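Local coordinates for protein oxidoreductase, zinc-binding dehydrogenase family (PDB 5K1S) that is a zinc-containing medium-chain reductase involved in an alternative route to isovaleryl coenzyme A, probably using a nicotinamide cofactor, at residues A101-A113 and N120-L134. Residues are numbered along the deposited sequence; the frame is centred on the assembly and turned at random. Where two conformers were deposited one is given.
With ZN (zinc ion), chain E.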
# COMPACT_ATOMS: atom_id res chain seq x y z
N ALA A 101 7.83 4.03 -32.98
CA ALA A 101 7.70 4.51 -31.61
C ALA A 101 6.24 4.51 -31.18
O ALA A 101 5.32 4.49 -31.99
CB ALA A 101 8.28 5.92 -31.46
N ALA A 102 6.05 4.54 -29.86
CA ALA A 102 4.73 4.66 -29.25
C ALA A 102 4.84 5.55 -28.02
O ALA A 102 5.74 5.36 -27.20
CB ALA A 102 4.15 3.30 -28.87
N THR A 103 3.94 6.51 -27.89
CA THR A 103 4.02 7.50 -26.83
C THR A 103 3.55 6.94 -25.50
O THR A 103 2.66 6.09 -25.44
CB THR A 103 3.18 8.74 -27.18
OG1 THR A 103 1.82 8.34 -27.39
CG2 THR A 103 3.72 9.43 -28.43
N LEU A 104 4.17 7.42 -24.42
CA LEU A 104 3.69 7.16 -23.08
C LEU A 104 2.47 8.04 -22.80
O LEU A 104 1.99 8.78 -23.66
CB LEU A 104 4.79 7.43 -22.05
CG LEU A 104 5.96 6.44 -21.97
CD1 LEU A 104 7.06 7.00 -21.09
CD2 LEU A 104 5.49 5.10 -21.44
N GLN A 105 1.97 7.97 -21.57
CA GLN A 105 0.88 8.86 -21.16
C GLN A 105 1.42 10.23 -20.77
O GLN A 105 0.92 11.26 -21.24
CB GLN A 105 0.10 8.23 -20.01
CG GLN A 105 -0.57 6.91 -20.37
CD GLN A 105 -0.24 5.78 -19.41
OE1 GLN A 105 0.62 5.92 -18.54
NE2 GLN A 105 -0.91 4.65 -19.57
N ARG A 106 2.44 10.26 -19.92
CA ARG A 106 3.00 11.50 -19.40
C ARG A 106 4.52 11.46 -19.49
O ARG A 106 5.13 10.41 -19.68
CB ARG A 106 2.58 11.74 -17.94
CG ARG A 106 3.02 10.63 -16.99
CD ARG A 106 2.63 10.92 -15.55
NE ARG A 106 3.38 12.04 -14.99
CZ ARG A 106 4.64 11.96 -14.56
NH1 ARG A 106 5.31 10.82 -14.65
NH2 ARG A 106 5.24 13.03 -14.05
N MET A 107 5.13 12.63 -19.34
CA MET A 107 6.57 12.77 -19.40
C MET A 107 7.19 12.57 -18.02
O MET A 107 6.50 12.33 -17.02
CB MET A 107 6.95 14.14 -19.97
CG MET A 107 6.77 14.27 -21.47
SD MET A 107 7.70 13.02 -22.39
CE MET A 107 9.37 13.37 -21.86
N SER A 108 8.51 12.67 -17.97
CA SER A 108 9.27 12.50 -16.73
C SER A 108 10.64 13.14 -16.94
O SER A 108 11.29 12.87 -17.95
CB SER A 108 9.40 11.02 -16.37
OG SER A 108 10.17 10.84 -15.20
N CYS A 109 11.06 13.98 -15.99
CA CYS A 109 12.28 14.76 -16.20
C CYS A 109 13.50 13.85 -16.31
O CYS A 109 14.34 14.03 -17.20
CB CYS A 109 12.45 15.77 -15.06
SG CYS A 109 12.99 15.07 -13.49
N GLY A 110 13.62 12.88 -15.41
CA GLY A 110 14.72 11.94 -15.43
C GLY A 110 15.88 12.30 -14.53
O GLY A 110 16.86 11.54 -14.48
N ASP A 111 15.82 13.42 -13.82
CA ASP A 111 16.93 13.91 -13.01
C ASP A 111 16.63 13.98 -11.52
O ASP A 111 17.56 13.87 -10.72
CB ASP A 111 17.36 15.31 -13.49
CG ASP A 111 17.85 15.30 -14.92
OD1 ASP A 111 18.48 14.30 -15.33
OD2 ASP A 111 17.61 16.30 -15.64
N CYS A 112 15.38 14.16 -11.13
CA CYS A 112 15.05 14.24 -9.71
C CYS A 112 15.24 12.89 -9.04
O CYS A 112 15.35 11.84 -9.69
CB CYS A 112 13.62 14.73 -9.52
SG CYS A 112 12.35 13.55 -10.03
N ALA A 113 15.28 12.91 -7.71
CA ALA A 113 15.48 11.68 -6.94
C ALA A 113 14.51 10.59 -7.38
O ALA A 113 14.90 9.45 -7.61
CB ALA A 113 15.33 11.97 -5.45
N ASN A 120 9.41 7.07 -12.00
CA ASN A 120 9.08 8.13 -12.95
C ASN A 120 7.61 8.52 -12.87
O ASN A 120 7.26 9.68 -13.11
CB ASN A 120 9.44 7.69 -14.37
CG ASN A 120 10.90 7.32 -14.51
OD1 ASN A 120 11.55 6.91 -13.54
ND2 ASN A 120 11.44 7.47 -15.72
N SER A 121 6.74 7.57 -12.54
CA SER A 121 5.32 7.88 -12.39
C SER A 121 5.08 8.99 -11.38
O SER A 121 4.05 9.68 -11.47
CB SER A 121 4.55 6.62 -11.97
OG SER A 121 4.65 5.61 -12.96
N LEU A 122 5.99 9.19 -10.43
CA LEU A 122 5.82 10.15 -9.36
C LEU A 122 6.58 11.45 -9.59
O LEU A 122 6.57 12.32 -8.71
CB LEU A 122 6.27 9.53 -8.03
CG LEU A 122 5.62 8.19 -7.68
CD1 LEU A 122 6.21 7.63 -6.40
CD2 LEU A 122 4.11 8.33 -7.57
N CYS A 123 7.24 11.61 -10.73
CA CYS A 123 8.00 12.82 -10.99
C CYS A 123 7.09 14.04 -10.94
O CYS A 123 6.01 14.06 -11.55
CB CYS A 123 8.68 12.73 -12.36
SG CYS A 123 9.55 14.23 -12.86
N LYS A 124 7.54 15.08 -10.23
CA LYS A 124 6.79 16.33 -10.14
C LYS A 124 7.36 17.44 -11.01
O LYS A 124 6.65 18.41 -11.29
CB LYS A 124 6.75 16.82 -8.68
CG LYS A 124 5.84 16.01 -7.77
CD LYS A 124 5.80 16.61 -6.37
CE LYS A 124 4.75 15.94 -5.50
NZ LYS A 124 4.75 16.48 -4.10
N THR A 125 8.61 17.32 -11.46
CA THR A 125 9.24 18.40 -12.21
C THR A 125 8.80 18.42 -13.67
O THR A 125 8.82 19.49 -14.29
CB THR A 125 10.77 18.28 -12.13
OG1 THR A 125 11.19 17.06 -12.74
CG2 THR A 125 11.23 18.30 -10.68
N ASP A 126 8.41 17.28 -14.22
CA ASP A 126 7.88 17.21 -15.59
C ASP A 126 6.70 16.24 -15.57
O ASP A 126 6.89 15.02 -15.62
CB ASP A 126 8.95 16.76 -16.58
CG ASP A 126 8.47 16.83 -18.02
OD1 ASP A 126 7.25 17.00 -18.24
OD2 ASP A 126 9.31 16.72 -18.94
N ASN A 127 5.49 16.79 -15.51
CA ASN A 127 4.27 15.99 -15.50
C ASN A 127 3.41 16.23 -16.74
O ASN A 127 2.20 16.03 -16.71
CB ASN A 127 3.45 16.27 -14.24
CG ASN A 127 3.14 17.75 -14.06
OD1 ASN A 127 3.37 18.55 -14.97
ND2 ASN A 127 2.61 18.10 -12.90
N ARG A 128 4.03 16.66 -17.84
CA ARG A 128 3.29 16.93 -19.07
C ARG A 128 2.71 15.64 -19.64
O ARG A 128 3.41 14.63 -19.75
CB ARG A 128 4.19 17.61 -20.09
CG ARG A 128 4.49 19.07 -19.78
CD ARG A 128 5.95 19.41 -20.02
NE ARG A 128 6.40 18.93 -21.32
CZ ARG A 128 7.68 18.85 -21.69
NH1 ARG A 128 8.64 19.22 -20.85
NH2 ARG A 128 8.00 18.40 -22.89
N PHE A 129 1.44 15.69 -20.02
CA PHE A 129 0.75 14.58 -20.64
C PHE A 129 0.62 14.81 -22.14
O PHE A 129 0.51 15.95 -22.60
CB PHE A 129 -0.64 14.40 -20.03
CG PHE A 129 -0.67 13.53 -18.81
CD1 PHE A 129 -0.26 14.02 -17.58
CD2 PHE A 129 -1.14 12.22 -18.88
CE1 PHE A 129 -0.29 13.21 -16.45
CE2 PHE A 129 -1.18 11.42 -17.75
CZ PHE A 129 -0.76 11.92 -16.54
N PHE A 130 0.64 13.72 -22.90
CA PHE A 130 0.30 13.80 -24.31
C PHE A 130 -1.20 14.02 -24.46
O PHE A 130 -2.01 13.37 -23.80
CB PHE A 130 0.73 12.53 -25.04
CG PHE A 130 2.22 12.43 -25.23
CD1 PHE A 130 3.02 11.84 -24.27
CD2 PHE A 130 2.81 12.91 -26.38
CE1 PHE A 130 4.38 11.74 -24.45
CE2 PHE A 130 4.18 12.82 -26.56
CZ PHE A 130 4.96 12.24 -25.60
N GLY A 131 -1.57 14.95 -25.34
CA GLY A 131 -2.96 15.32 -25.49
C GLY A 131 -3.43 16.36 -24.50
O GLY A 131 -4.63 16.67 -24.47
N GLU A 132 -2.53 16.91 -23.68
CA GLU A 132 -2.89 17.95 -22.72
C GLU A 132 -1.94 19.13 -22.86
O GLU A 132 -2.15 19.99 -23.73
CB GLU A 132 -2.88 17.39 -21.30
CG GLU A 132 -3.97 16.35 -21.06
CD GLU A 132 -3.78 15.57 -19.78
OE1 GLU A 132 -3.29 16.14 -18.79
OE2 GLU A 132 -4.12 14.37 -19.77
N GLU A 133 -0.89 19.19 -22.04
CA GLU A 133 0.04 20.31 -22.14
C GLU A 133 0.77 20.32 -23.48
O GLU A 133 1.13 21.39 -23.98
CB GLU A 133 1.05 20.27 -20.99
CG GLU A 133 0.42 20.06 -19.62
CD GLU A 133 1.30 20.56 -18.49
OE1 GLU A 133 1.85 21.68 -18.61
OE2 GLU A 133 1.45 19.84 -17.49
N LEU A 134 1.00 19.15 -24.06
CA LEU A 134 1.59 19.08 -25.39
C LEU A 134 0.68 18.29 -26.32
O LEU A 134 -0.05 17.40 -25.88
CB LEU A 134 2.99 18.46 -25.36
CG LEU A 134 3.19 17.14 -24.61
CD1 LEU A 134 2.86 15.97 -25.51
CD2 LEU A 134 4.62 17.03 -24.10
ZN ZN E . 11.81 13.48 -12.28
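R106 and F129 face each other across a single beta bridge, framed by two backbone hydrogen bonds, F130 N to Q105 O (3.0 Å) and M107 N to R128 O (2.7 Å). The bridge ties together the two ends of the loop that carries the structural zinc site of the medium-chain dehydrogenase fold. In this Cys4 site C109, C112 and C123 supply three thiolates from the two segments, and C115 between them completes the set. Cysteine suits these places because its sulfur can bind the metal and still accept N-H groups: C109 N points almost straight at C123 SG (3.5 Å, 172°), and D126 N bonds the same sulfur.

R106 suits its place because an aliphatic stem can lie on a ring while a charged, multi-donor head reaches a group of carbonyl oxygens. Its CB lies over the centre of the F129 ring, 3.5 Å from the centroid, a CH-pi contact. Beyond CB the chain runs extended and then bends at chi3 (-69°), bringing NH2 near C123 O and D126 O. NH1 donates to N120 O (2.7 Å) in a bent hydrogen bond, tilted off the carbonyl plane, while C123 N reaches that oxygen from the opposite face; S121 O lies over one guanidinium face. Cut back to an alanine, the residue would keep CB on the ring but lose the guanidinium, which is likely to leave the carbonyls of N120, C123 and D126 without the positive group they surround and to open a gap beyond CB.

F130, buried, points toward segment 101-113, with T103 CB 4.0 Å above its centroid, and the flexible thioether of M107 makes an oblique Met-aromatic contact with the same ring. M142 of strand 141-145 also packs against F130. With CG swung opposite the backbone N (chi1 -174°), the D126 carboxylate lies beside M107 CB; its short side chain suits an Asx turn, OD1 accepting from R128 N at 3.3 Å.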